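Local coordinates for protein SSD1 (Saccharomyces cerevisiae S288C, PDB 7AM1) that binds mRNA, including its untranslated regions, and represses translation as a non-enzymatic, pseudonuclease member of the RNase II family, at residues A[399-404]-A[675-680]; A[530-535]-A[708-713]; A[566-571]-A[683-688]; A[597-600]-A[606-609]; A[830-835]-A[845-850]. All coordinates share one frame; numbering follows the deposited sequence.

Interaction 1. Residues A[399-404]-A[675-680]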
# COMPACT_ATOMS: atom_id res chain seq x y z
N VAL A 399 21.14 5.73 15.56
CA VAL A 399 21.08 7.01 14.85
C VAL A 399 21.00 8.17 15.83
O VAL A 399 21.69 9.18 15.67
CB VAL A 399 19.89 7.02 13.87
CG1 VAL A 399 19.84 8.35 13.13
CG2 VAL A 399 19.98 5.88 12.88
N THR A 400 20.16 8.04 16.86
CA THR A 400 19.88 9.18 17.73
C THR A 400 21.08 9.55 18.59
O THR A 400 21.13 10.68 19.10
CB THR A 400 18.66 8.92 18.62
OG1 THR A 400 18.91 7.84 19.51
CG2 THR A 400 17.43 8.61 17.77
N SER A 401 22.04 8.65 18.78
CA SER A 401 23.28 9.02 19.44
C SER A 401 24.10 10.01 18.61
O SER A 401 25.09 10.54 19.12
CB SER A 401 24.12 7.78 19.75
OG SER A 401 24.68 7.23 18.57
N HIS A 402 23.72 10.25 17.36
CA HIS A 402 24.39 11.22 16.50
C HIS A 402 23.55 12.47 16.27
O HIS A 402 23.92 13.31 15.45
CB HIS A 402 24.75 10.60 15.16
CG HIS A 402 25.71 9.46 15.25
ND1 HIS A 402 25.30 8.15 15.40
CD2 HIS A 402 27.06 9.43 15.22
CE1 HIS A 402 26.36 7.36 15.45
NE2 HIS A 402 27.44 8.11 15.34
N ILE A 403 22.42 12.61 16.96
CA ILE A 403 21.49 13.71 16.73
C ILE A 403 21.06 14.25 18.09
O ILE A 403 20.52 13.51 18.91
CB ILE A 403 20.26 13.28 15.91
CG1 ILE A 403 20.71 12.80 14.52
CG2 ILE A 403 19.26 14.43 15.83
CD1 ILE A 403 19.60 12.25 13.63
N GLU A 404 21.28 15.55 18.31
CA GLU A 404 20.81 16.20 19.53
C GLU A 404 19.31 16.43 19.41
O GLU A 404 18.84 17.07 18.46
CB GLU A 404 21.56 17.51 19.74
CG GLU A 404 21.16 18.28 21.00
N GLN A 675 13.29 6.46 23.68
CA GLN A 675 12.57 5.83 24.78
C GLN A 675 13.33 4.63 25.32
O GLN A 675 13.41 4.43 26.54
CB GLN A 675 11.17 5.43 24.32
CG GLN A 675 10.25 6.62 24.14
CD GLN A 675 8.80 6.23 23.88
OE1 GLN A 675 8.50 5.07 23.62
NE2 GLN A 675 7.91 7.21 23.94
N LEU A 676 13.91 3.81 24.43
CA LEU A 676 14.65 2.64 24.89
C LEU A 676 15.88 3.05 25.69
O LEU A 676 16.18 2.45 26.73
CB LEU A 676 15.05 1.77 23.70
CG LEU A 676 15.86 0.51 24.06
CD1 LEU A 676 15.05 -0.40 24.97
CD2 LEU A 676 16.30 -0.21 22.80
N LYS A 677 16.60 4.07 25.23
CA LYS A 677 17.79 4.51 25.95
C LYS A 677 17.44 4.99 27.35
O LYS A 677 18.17 4.71 28.31
CB LYS A 677 18.50 5.61 25.17
CG LYS A 677 19.09 5.15 23.86
CD LYS A 677 20.02 6.19 23.30
CE LYS A 677 20.37 5.91 21.87
NZ LYS A 677 21.09 7.05 21.26
N ALA A 678 16.33 5.73 27.50
CA ALA A 678 15.87 6.11 28.83
C ALA A 678 15.65 4.89 29.71
O ALA A 678 16.09 4.84 30.86
CB ALA A 678 14.58 6.93 28.73
N VAL A 679 14.99 3.87 29.17
CA VAL A 679 14.78 2.63 29.91
C VAL A 679 16.13 1.98 30.24
O VAL A 679 16.37 1.55 31.37
CB VAL A 679 13.87 1.67 29.12
CG1 VAL A 679 13.88 0.28 29.73
CG2 VAL A 679 12.46 2.21 29.11
N ILE A 680 17.02 1.91 29.25
CA ILE A 680 18.33 1.30 29.46
C ILE A 680 19.05 1.99 30.60
O ILE A 680 19.49 1.35 31.57
CB ILE A 680 19.16 1.36 28.16
CG1 ILE A 680 18.65 0.32 27.16
CG2 ILE A 680 20.64 1.16 28.47
CD1 ILE A 680 19.20 0.52 25.76

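Interaction 2. Residues A[530-535]-A[708-713]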
# COMPACT_ATOMS: atom_id res chain seq x y z
N ASP A 530 4.50 -1.91 6.73
CA ASP A 530 5.72 -1.24 6.33
C ASP A 530 5.78 -1.19 4.82
O ASP A 530 4.99 -1.84 4.12
CB ASP A 530 6.93 -1.97 6.93
CG ASP A 530 8.15 -1.09 7.09
OD1 ASP A 530 8.06 0.13 6.89
OD2 ASP A 530 9.23 -1.66 7.40
N GLU A 531 6.72 -0.41 4.30
CA GLU A 531 6.96 -0.33 2.87
C GLU A 531 8.25 -1.04 2.50
O GLU A 531 9.17 -1.17 3.32
CB GLU A 531 7.03 1.13 2.40
CG GLU A 531 5.83 1.98 2.78
CD GLU A 531 5.91 2.53 4.19
OE1 GLU A 531 5.02 2.20 5.00
OE2 GLU A 531 6.87 3.29 4.48
N LYS A 532 8.33 -1.45 1.24
CA LYS A 532 9.56 -2.04 0.72
C LYS A 532 10.63 -0.96 0.61
O LYS A 532 10.34 0.21 0.36
CB LYS A 532 9.34 -2.66 -0.66
CG LYS A 532 8.50 -3.92 -0.68
CD LYS A 532 8.48 -4.51 -2.09
CE LYS A 532 7.76 -5.84 -2.12
NZ LYS A 532 7.64 -6.35 -3.51
N VAL A 533 11.88 -1.38 0.82
CA VAL A 533 13.05 -0.52 0.61
C VAL A 533 13.52 -0.75 -0.82
O VAL A 533 13.60 0.19 -1.62
CB VAL A 533 14.16 -0.82 1.63
CG1 VAL A 533 15.43 -0.07 1.28
CG2 VAL A 533 13.69 -0.48 3.04
N LYS A 534 13.84 -2.00 -1.16
CA LYS A 534 14.05 -2.39 -2.55
C LYS A 534 12.68 -2.67 -3.14
O LYS A 534 12.00 -3.62 -2.73
CB LYS A 534 14.96 -3.60 -2.65
CG LYS A 534 15.55 -3.82 -4.05
CD LYS A 534 14.59 -4.49 -5.01
CE LYS A 534 15.10 -4.40 -6.46
NZ LYS A 534 14.75 -3.09 -7.11
N VAL A 535 12.26 -1.86 -4.10
CA VAL A 535 10.91 -1.96 -4.63
C VAL A 535 10.90 -2.86 -5.85
O VAL A 535 11.81 -2.82 -6.69
CB VAL A 535 10.34 -0.57 -4.96
CG1 VAL A 535 8.85 -0.66 -5.21
CG2 VAL A 535 10.62 0.41 -3.83
N GLN A 708 1.60 5.22 -0.15
CA GLN A 708 0.85 5.59 -1.34
C GLN A 708 1.78 6.00 -2.48
O GLN A 708 1.57 5.61 -3.63
CB GLN A 708 -0.13 6.71 -1.01
CG GLN A 708 -1.21 6.28 -0.02
CD GLN A 708 -2.10 7.42 0.46
OE1 GLN A 708 -3.19 7.18 0.96
NE2 GLN A 708 -1.63 8.66 0.32
N ALA A 709 2.82 6.78 -2.16
CA ALA A 709 3.78 7.17 -3.18
C ALA A 709 4.45 5.96 -3.80
O ALA A 709 4.59 5.87 -5.03
CB ALA A 709 4.83 8.11 -2.58
N GLN A 710 4.84 4.99 -2.98
CA GLN A 710 5.53 3.81 -3.50
C GLN A 710 4.65 3.05 -4.48
O GLN A 710 5.08 2.73 -5.59
CB GLN A 710 5.98 2.91 -2.34
CG GLN A 710 6.47 1.54 -2.78
CD GLN A 710 7.18 0.79 -1.67
OE1 GLN A 710 6.78 -0.30 -1.26
NE2 GLN A 710 8.27 1.37 -1.18
N GLU A 711 3.39 2.79 -4.11
CA GLU A 711 2.51 2.03 -5.00
C GLU A 711 2.12 2.84 -6.23
O GLU A 711 1.93 2.27 -7.31
CB GLU A 711 1.28 1.56 -4.23
CG GLU A 711 1.63 0.56 -3.13
CD GLU A 711 0.70 -0.63 -3.06
OE1 GLU A 711 -0.47 -0.51 -3.50
OE2 GLU A 711 1.13 -1.70 -2.57
N GLN A 712 1.95 4.15 -6.09
CA GLN A 712 1.63 4.99 -7.24
C GLN A 712 2.77 4.97 -8.25
O GLN A 712 2.54 4.96 -9.46
CB GLN A 712 1.33 6.41 -6.78
CG GLN A 712 -0.07 6.55 -6.18
CD GLN A 712 -0.26 7.86 -5.44
OE1 GLN A 712 0.58 8.76 -5.50
NE2 GLN A 712 -1.38 7.97 -4.73
N ALA A 713 4.01 4.98 -7.76
CA ALA A 713 5.16 4.96 -8.66
C ALA A 713 5.33 3.58 -9.30
O ALA A 713 5.67 3.48 -10.48
CB ALA A 713 6.42 5.37 -7.90

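Interaction 3. Residues A[566-571]-A[683-688]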
# COMPACT_ATOMS: atom_id res chain seq x y z
N THR A 566 6.75 -2.01 29.37
CA THR A 566 6.91 -2.44 30.75
C THR A 566 7.52 -1.35 31.62
O THR A 566 7.06 -1.11 32.73
CB THR A 566 7.77 -3.71 30.82
OG1 THR A 566 7.01 -4.81 30.30
CG2 THR A 566 8.18 -4.01 32.26
N LYS A 567 8.55 -0.65 31.11
CA LYS A 567 9.25 0.33 31.93
C LYS A 567 8.63 1.73 31.83
O LYS A 567 8.48 2.40 32.86
CB LYS A 567 10.73 0.38 31.53
N LEU A 568 8.30 2.19 30.62
CA LEU A 568 7.76 3.53 30.44
C LEU A 568 6.23 3.58 30.44
O LEU A 568 5.66 4.67 30.58
CB LEU A 568 8.23 4.16 29.12
CG LEU A 568 9.72 4.48 28.97
CD1 LEU A 568 9.91 5.34 27.72
CD2 LEU A 568 10.26 5.18 30.21
N GLY A 569 5.57 2.45 30.28
CA GLY A 569 4.12 2.41 30.38
C GLY A 569 3.44 3.37 29.42
O GLY A 569 3.65 3.32 28.21
N ASP A 570 2.64 4.28 29.98
CA ASP A 570 1.71 5.09 29.20
C ASP A 570 2.38 5.97 28.15
O ASP A 570 1.70 6.42 27.22
CB ASP A 570 0.88 5.97 30.14
CG ASP A 570 -0.21 5.20 30.86
OD1 ASP A 570 -0.36 3.99 30.59
OD2 ASP A 570 -0.93 5.81 31.68
N LEU A 571 3.68 6.23 28.26
CA LEU A 571 4.36 7.08 27.29
C LEU A 571 4.99 6.30 26.13
O LEU A 571 5.52 6.92 25.21
CB LEU A 571 5.44 7.91 28.00
CG LEU A 571 4.96 8.91 29.05
CD1 LEU A 571 6.13 9.74 29.56
CD2 LEU A 571 3.85 9.82 28.53
N THR A 683 16.93 6.65 33.11
CA THR A 683 16.84 8.09 33.27
C THR A 683 15.39 8.54 33.15
O THR A 683 14.57 7.87 32.51
CB THR A 683 17.66 8.81 32.20
OG1 THR A 683 16.98 8.74 30.94
CG2 THR A 683 19.02 8.16 32.06
N PRO A 684 15.03 9.67 33.76
CA PRO A 684 13.63 10.11 33.70
C PRO A 684 13.23 10.47 32.28
O PRO A 684 13.94 11.22 31.60
CB PRO A 684 13.58 11.32 34.64
CG PRO A 684 14.99 11.80 34.75
CD PRO A 684 15.90 10.63 34.47
N TYR A 685 12.11 9.91 31.83
CA TYR A 685 11.54 10.21 30.52
C TYR A 685 10.35 11.13 30.75
O TYR A 685 9.32 10.70 31.28
CB TYR A 685 11.14 8.93 29.80
CG TYR A 685 10.71 9.19 28.39
CD1 TYR A 685 11.64 9.40 27.38
CD2 TYR A 685 9.36 9.26 28.06
CE1 TYR A 685 11.25 9.64 26.09
CE2 TYR A 685 8.96 9.51 26.77
CZ TYR A 685 9.90 9.70 25.79
OH TYR A 685 9.49 9.95 24.51
N THR A 686 10.47 12.39 30.33
CA THR A 686 9.54 13.44 30.72
C THR A 686 8.81 14.07 29.53
O THR A 686 8.42 15.24 29.59
CB THR A 686 10.26 14.53 31.51
OG1 THR A 686 11.39 15.00 30.76
CG2 THR A 686 10.74 14.00 32.86
N GLU A 687 8.62 13.32 28.46
CA GLU A 687 7.89 13.84 27.31
C GLU A 687 6.40 13.92 27.62
O GLU A 687 5.83 13.06 28.30
CB GLU A 687 8.11 12.96 26.08
CG GLU A 687 9.56 12.94 25.61
CD GLU A 687 10.05 14.31 25.19
OE1 GLU A 687 9.26 15.06 24.58
OE2 GLU A 687 11.22 14.64 25.48
N ASP A 688 5.76 14.97 27.11
CA ASP A 688 4.33 15.16 27.30
C ASP A 688 3.58 14.11 26.50
O ASP A 688 3.92 13.82 25.34
CB ASP A 688 3.93 16.56 26.85
CG ASP A 688 2.44 16.81 26.96
OD1 ASP A 688 1.75 16.07 27.69
OD2 ASP A 688 1.96 17.75 26.29

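Interaction 4. Residues A[597-600]-A[606-609]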
# COMPACT_ATOMS: atom_id res chain seq x y z
N TYR A 597 -13.63 -23.18 0.90
CA TYR A 597 -12.78 -23.23 2.08
C TYR A 597 -13.60 -22.83 3.30
O TYR A 597 -14.21 -21.76 3.32
CB TYR A 597 -11.58 -22.29 1.92
CG TYR A 597 -10.67 -22.64 0.77
CD1 TYR A 597 -10.89 -22.12 -0.50
CD2 TYR A 597 -9.59 -23.49 0.95
CE1 TYR A 597 -10.05 -22.45 -1.56
CE2 TYR A 597 -8.75 -23.82 -0.10
CZ TYR A 597 -8.99 -23.30 -1.35
OH TYR A 597 -8.15 -23.63 -2.39
N ASN A 598 -13.60 -23.69 4.31
CA ASN A 598 -14.40 -23.47 5.51
C ASN A 598 -13.53 -23.41 6.76
O ASN A 598 -13.96 -23.80 7.85
CB ASN A 598 -15.47 -24.55 5.66
CG ASN A 598 -16.36 -24.67 4.43
OD1 ASN A 598 -16.23 -25.61 3.64
ND2 ASN A 598 -17.27 -23.72 4.26
N PHE A 599 -12.30 -22.90 6.62
CA PHE A 599 -11.40 -22.84 7.77
C PHE A 599 -11.80 -21.71 8.70
O PHE A 599 -12.55 -20.79 8.34
CB PHE A 599 -9.95 -22.69 7.32
CG PHE A 599 -9.69 -21.48 6.46
CD1 PHE A 599 -9.62 -20.21 7.00
CD2 PHE A 599 -9.47 -21.63 5.10
CE1 PHE A 599 -9.37 -19.11 6.21
CE2 PHE A 599 -9.22 -20.53 4.30
CZ PHE A 599 -9.17 -19.27 4.86
N ASP A 600 -11.28 -21.77 9.92
CA ASP A 600 -11.67 -20.84 10.97
C ASP A 600 -11.08 -19.46 10.71
O ASP A 600 -9.90 -19.32 10.37
CB ASP A 600 -11.20 -21.37 12.33
CG ASP A 600 -11.47 -20.40 13.47
OD1 ASP A 600 -12.27 -19.45 13.28
OD2 ASP A 600 -10.87 -20.57 14.55
N GLU A 606 -5.83 -18.75 13.31
CA GLU A 606 -6.41 -19.78 12.45
C GLU A 606 -6.65 -19.27 11.03
O GLU A 606 -6.55 -20.05 10.08
CB GLU A 606 -7.72 -20.29 13.06
CG GLU A 606 -7.52 -20.96 14.41
CD GLU A 606 -6.65 -22.20 14.32
OE1 GLU A 606 -6.59 -22.82 13.24
OE2 GLU A 606 -6.00 -22.55 15.33
N LEU A 607 -6.95 -17.98 10.87
CA LEU A 607 -7.21 -17.44 9.54
C LEU A 607 -5.95 -17.52 8.68
O LEU A 607 -5.98 -18.01 7.55
CB LEU A 607 -7.71 -16.00 9.66
CG LEU A 607 -8.49 -15.45 8.47
CD1 LEU A 607 -9.17 -14.13 8.84
CD2 LEU A 607 -7.57 -15.27 7.27
N ILE A 608 -4.82 -17.04 9.22
CA ILE A 608 -3.57 -17.04 8.47
C ILE A 608 -3.14 -18.47 8.15
O ILE A 608 -2.65 -18.76 7.06
CB ILE A 608 -2.48 -16.30 9.27
CG1 ILE A 608 -2.77 -14.80 9.35
CG2 ILE A 608 -1.09 -16.57 8.69
CD1 ILE A 608 -2.96 -14.13 8.04
N LYS A 609 -3.31 -19.38 9.12
CA LYS A 609 -2.97 -20.78 8.88
C LYS A 609 -3.82 -21.36 7.75
O LYS A 609 -3.33 -22.16 6.95
CB LYS A 609 -3.17 -21.59 10.16
CG LYS A 609 -2.12 -21.34 11.23
CD LYS A 609 -2.36 -22.24 12.43
CE LYS A 609 -1.52 -21.80 13.61
NZ LYS A 609 -2.00 -22.40 14.90

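Interaction 5. Residues A[830-835]-A[845-850]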
# COMPACT_ATOMS: atom_id res chain seq x y z
N PRO A 830 12.14 -11.69 -25.67
CA PRO A 830 11.40 -10.64 -24.96
C PRO A 830 10.35 -9.92 -25.79
O PRO A 830 10.52 -9.68 -26.99
CB PRO A 830 12.51 -9.66 -24.53
CG PRO A 830 13.59 -9.86 -25.54
CD PRO A 830 13.54 -11.30 -25.94
N LEU A 831 9.24 -9.58 -25.12
CA LEU A 831 8.25 -8.66 -25.68
C LEU A 831 8.65 -7.21 -25.44
O LEU A 831 8.24 -6.32 -26.20
CB LEU A 831 6.88 -8.91 -25.05
CG LEU A 831 6.08 -10.14 -25.45
CD1 LEU A 831 5.05 -10.46 -24.37
CD2 LEU A 831 5.40 -9.93 -26.79
N ILE A 832 9.43 -6.96 -24.39
CA ILE A 832 9.77 -5.61 -23.96
C ILE A 832 10.86 -5.03 -24.85
O ILE A 832 11.80 -5.73 -25.24
CB ILE A 832 10.21 -5.63 -22.49
CG1 ILE A 832 10.38 -4.21 -21.95
CG2 ILE A 832 11.51 -6.41 -22.33
CD1 ILE A 832 10.81 -4.18 -20.50
N SER A 833 10.74 -3.74 -25.14
CA SER A 833 11.73 -3.06 -25.96
C SER A 833 13.08 -3.05 -25.25
O SER A 833 13.18 -3.19 -24.02
CB SER A 833 11.30 -1.63 -26.27
OG SER A 833 11.48 -0.78 -25.15
N ASP A 834 14.14 -2.84 -26.03
CA ASP A 834 15.49 -2.85 -25.51
C ASP A 834 15.76 -1.62 -24.65
O ASP A 834 16.43 -1.73 -23.62
CB ASP A 834 16.51 -2.93 -26.66
CG ASP A 834 16.61 -4.32 -27.26
OD1 ASP A 834 16.67 -5.30 -26.49
OD2 ASP A 834 16.64 -4.43 -28.50
N PRO A 835 15.26 -0.44 -25.03
CA PRO A 835 15.43 0.73 -24.15
C PRO A 835 14.83 0.54 -22.76
O PRO A 835 15.48 0.84 -21.76
CB PRO A 835 14.74 1.86 -24.93
CG PRO A 835 14.84 1.44 -26.36
CD PRO A 835 14.71 -0.06 -26.35
N LEU A 845 14.94 -4.15 -11.68
CA LEU A 845 13.57 -4.62 -11.74
C LEU A 845 13.48 -5.78 -12.73
O LEU A 845 14.36 -5.99 -13.56
CB LEU A 845 12.63 -3.49 -12.16
CG LEU A 845 12.64 -2.24 -11.28
CD1 LEU A 845 11.88 -1.11 -11.96
CD2 LEU A 845 12.05 -2.54 -9.93
N THR A 846 12.38 -6.53 -12.63
CA THR A 846 12.17 -7.73 -13.44
C THR A 846 10.94 -7.54 -14.33
O THR A 846 9.88 -7.12 -13.85
CB THR A 846 12.00 -8.96 -12.56
OG1 THR A 846 13.20 -9.18 -11.82
CG2 THR A 846 11.70 -10.20 -13.39
N VAL A 847 11.09 -7.87 -15.61
CA VAL A 847 9.98 -7.74 -16.56
C VAL A 847 8.87 -8.71 -16.16
O VAL A 847 9.15 -9.89 -15.88
CB VAL A 847 10.46 -8.03 -18.00
CG1 VAL A 847 9.31 -7.83 -18.99
CG2 VAL A 847 11.65 -7.15 -18.37
N PRO A 848 7.60 -8.29 -16.15
CA PRO A 848 6.53 -9.25 -15.84
C PRO A 848 6.47 -10.37 -16.86
O PRO A 848 6.75 -10.19 -18.05
CB PRO A 848 5.26 -8.39 -15.88
CG PRO A 848 5.74 -6.98 -15.70
CD PRO A 848 7.08 -6.93 -16.36
N ASN A 849 6.12 -11.56 -16.38
CA ASN A 849 5.93 -12.74 -17.22
C ASN A 849 4.46 -12.92 -17.54
O ASN A 849 3.60 -12.73 -16.67
CB ASN A 849 6.47 -13.99 -16.53
CG ASN A 849 7.96 -13.96 -16.35
OD1 ASN A 849 8.69 -13.44 -17.20
ND2 ASN A 849 8.43 -14.50 -15.24
N LEU A 850 4.17 -13.28 -18.78
CA LEU A 850 2.80 -13.61 -19.15
C LEU A 850 2.46 -15.02 -18.69
O LEU A 850 3.33 -15.89 -18.60
CB LEU A 850 2.60 -13.49 -20.66
CG LEU A 850 2.81 -12.10 -21.26
CD1 LEU A 850 2.59 -12.14 -22.76
CD2 LEU A 850 1.86 -11.12 -20.63

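Interaction 1. Residues A[399-404]-A[675-680]
Lys-677 NZ donates a hydrogen bond to Thr-400 OG1 at 2.9 Å, and the same ammonium group forms a salt bridge with Asp-398, just before the first segment. These grips tie the short 3-10 turn that follows strand 389-397 to helix 668-681, two elements of the RNB domain that lie far apart in sequence. Lysine suits the place because the backbones are well separated: the nearest CA atoms, of Ser-401 and Lys-677, are 9.6 Å apart, and a long side chain must bridge them. From CG onward its chain is fully extended, with the last torsion at 170°, and it carries the charge straight across from the helix. The threonine hydroxyl is turned between its own backbone N and carbonyl carbon (chi1 64°), which leaves OG1 on the side from which the lysine comes; the two side chains run past each other in opposite directions. Just behind the ammonium group, Lys-677 CE lies 3.4 Å from Thr-400 OG1. Ser-401 adds packing, its hydroxyl being turned back to the carbonyl oxygen of Asp-398. His-402 N bonds to Val-399 O and closes the 3-10 turn. The ammonium group also comes close to the backbone of Ser-401, but both nitrogens are donors and the approach is not a bond; Ser-401 CB packs 3.5 Å from Lys-677 NZ.

Interaction 2. Residues A[530-535]-A[708-713]
This is a buried, polar contact near the centre of the chain, in which a glutamine on the long helix 689-725 pairs with the backbone of an irregular loop of the RNB domain, between helices 523-529 and 544-568. The carboxamide of Gln-710 offers both its halves to Lys-532. Its OE1 accepts the backbone N of Lys-532 at 3.2 Å, in the carbonyl plane and on a lone pair, with an N-H...O angle of 143°. Its NE2 gives a hydrogen to Lys-532 O at 2.8 Å, and that oxygen lies near the amide plane. Paired bonds of this kind fix the rotation of the amide, and a second NE2 bond, to Phe-421 O, makes the hold firmer. Glutamine fits because it supplies a donor and an acceptor without charge. Its chain leaves the helix with CG anti to the backbone N (chi1 169°) and stays extended, which carries the amide to the loop. Lys-532 sends its own ammonium group away to Asp-536, while the carboxylate of Glu-531 turns off to Arg-633 and Lys-703. Apolar atoms border the amide: Glu-531 CB lies 3.8 Å from Gln-710 NE2, and Val-535 CG2 approaches Gln-710 NE2 to 3.7 Å.

Interaction 3. Residues A[566-571]-A[683-688]
Leu-568, in the last turn of helix 544-568, and Leu-571, in the short 3-10 turn beyond it, both face the irregular 683-688 loop. Gly-569 between them takes a positive phi of 57°, a conformation that residues with a side chain adopt less readily, and turns the chain out of the helix. The nearest CA atoms pair Leu-568 with Tyr-685 at 7.7 Å and Leu-571 with Glu-687 at 7.6 Å. Tyr-685 is the hub. Its ring meets the two leucines in different ways. The side chains of Leu-568 and Tyr-685 cross at about a right angle, and Leu-568 CD1 lies over one face of the ring, a CH-pi contact 4.2 Å from the centroid and displaced toward the rim; its other methyl, CD2, rests 3.9 Å from Tyr-685 CB. Leu-571 instead comes to the ring edge, its CD1 lying 3.6 Å from Tyr-685 CD2 and equally close to the carbonyl oxygen of Glu-687. With CG anti to the backbone N (chi1 -173°), the tyrosine ring is carried toward the leucines. A flat aromatic ring can serve both, one over its face and one at its edge, while its hydroxyl reaches the polar Gln-675. That bond ties the loop to helix 668-681, which also packs against Leu-568 through Val-679. On the following helix, 689-725, Met-689 touches Leu-571 and Leu-692 meets Tyr-685.

Interaction 4. Residues A[597-600]-A[606-609]
Asp-600 and Glu-606 meet through their aliphatic parts at the N-terminal start of helix 604-612 in the RNB domain, where the loop after helix 582-595 folds back against the first turn and Thr-603 OG1 accepts the backbone N of Glu-606. Their CA atoms are only 5.6 Å apart, and Asp-600 CB packs against Glu-606 CB at 3.7 Å. The side chains cross at a slant, with Asp-600 OD2 3.4 Å from Glu-606 CG. The two carboxylates are almost parallel, with planes 2° apart, yet the charged oxygens do not touch: Asp-600 OD2 and Glu-606 OE1 are 5.0 Å apart. A bend at chi2 (-62°) of Glu-606 leads its acid group away, while Asp-600 OD1 is taken by the backbone N of Asn-602. The carbonyl oxygen of Asp-600 points toward the helix backbone and receives a CA-H...O contact from Leu-607 CA at 3.4 Å; the N-H of Leu-607 is also near but poorly aligned.

Leu-607 completes the group with Phe-599. The phenyl ring puts CE1 3.8 Å from Leu-607 O, and 4.4 Å separates that same Phe-599 CE1 from Leu-607 CD2, a loose apolar touch. Bulky hydrocarbon suits both positions, since they face the packed helices: Phe-599 also rests on Ile-592 of helix 582-595, and Leu-607 touches Met-585 and Phe-588 of that helix and Leu-627 of helix 617-629.

Interaction 5. Residues A[830-835]-A[845-850]
Apolar side chains alone join the two segments, in two separate pairs. In the first, Ile-832 and Val-847 reach toward each other tip to tip. Ile-832 CD1 lies 3.8 Å from Val-847 CG2, and its branch methyl CG2 comes to 4.0 Å from the same Val-847 CG2, which therefore sits against both methyls of the isoleucine. The extended arm of Ile-832, with CG1 anti to the backbone N (chi1 -172°) and the second torsion also straight, pushes CD1 forward to make this contact. Beta-branched residues fit here: each offers a compact methyl-bearing tip, and the closest CA atoms, of Ile-832 and Val-847, are 7.7 Å apart.

In the second pair, Leu-831 and Leu-850 cross at about a right angle. Their CD1 methyls meet, Leu-831 CD1 to Leu-850 CD1, at a modelled 3.4 Å, a closeness doubtful in detail. A leucine suits each position because its forked end can set one methyl against the partner while the side chain also lies against helix 814-827.

Polar groups serve helix 834-842, which begins in the first segment and leads toward the second. Ser-833 is its N-cap, and its OG makes a weak bond to the backbone N of Leu-836 and a further hydrogen bond with Asp-724 of helix 689-725. Leu-840 of helix 834-842 packs on both Ile-832 and Val-847, while Glu-821 of helix 814-827 touches both Leu-831 and Leu-850. The arrangement is a serine N-capped helix whose entry and exit segments are held together by hydrocarbon contacts.

Overall arrangement
Interactions 1 and 3 are neighbours, with centres about 13 Å apart, and meet at the end of helix 668-681, which carries 675-680 and is followed by the 683-688 loop: Gln-675 of interaction 1 bonds to Tyr-685 of interaction 3, while Val-679 packs on Lys-567. Along the chain their segments alternate, as do those of interactions 1 and 2, bringing distant segments together. Interaction 2 lies near the chain's centre on helix 689-725, and interaction 4 is a local contact within the span bridged by each of interactions 1, 2 and 3. Interaction 5 comes last, about 53 Å from interaction 3 between centres; it touches interaction 2 through Leu-845 and Val-535, so the 845-850 loop packs on the 530-535 loop.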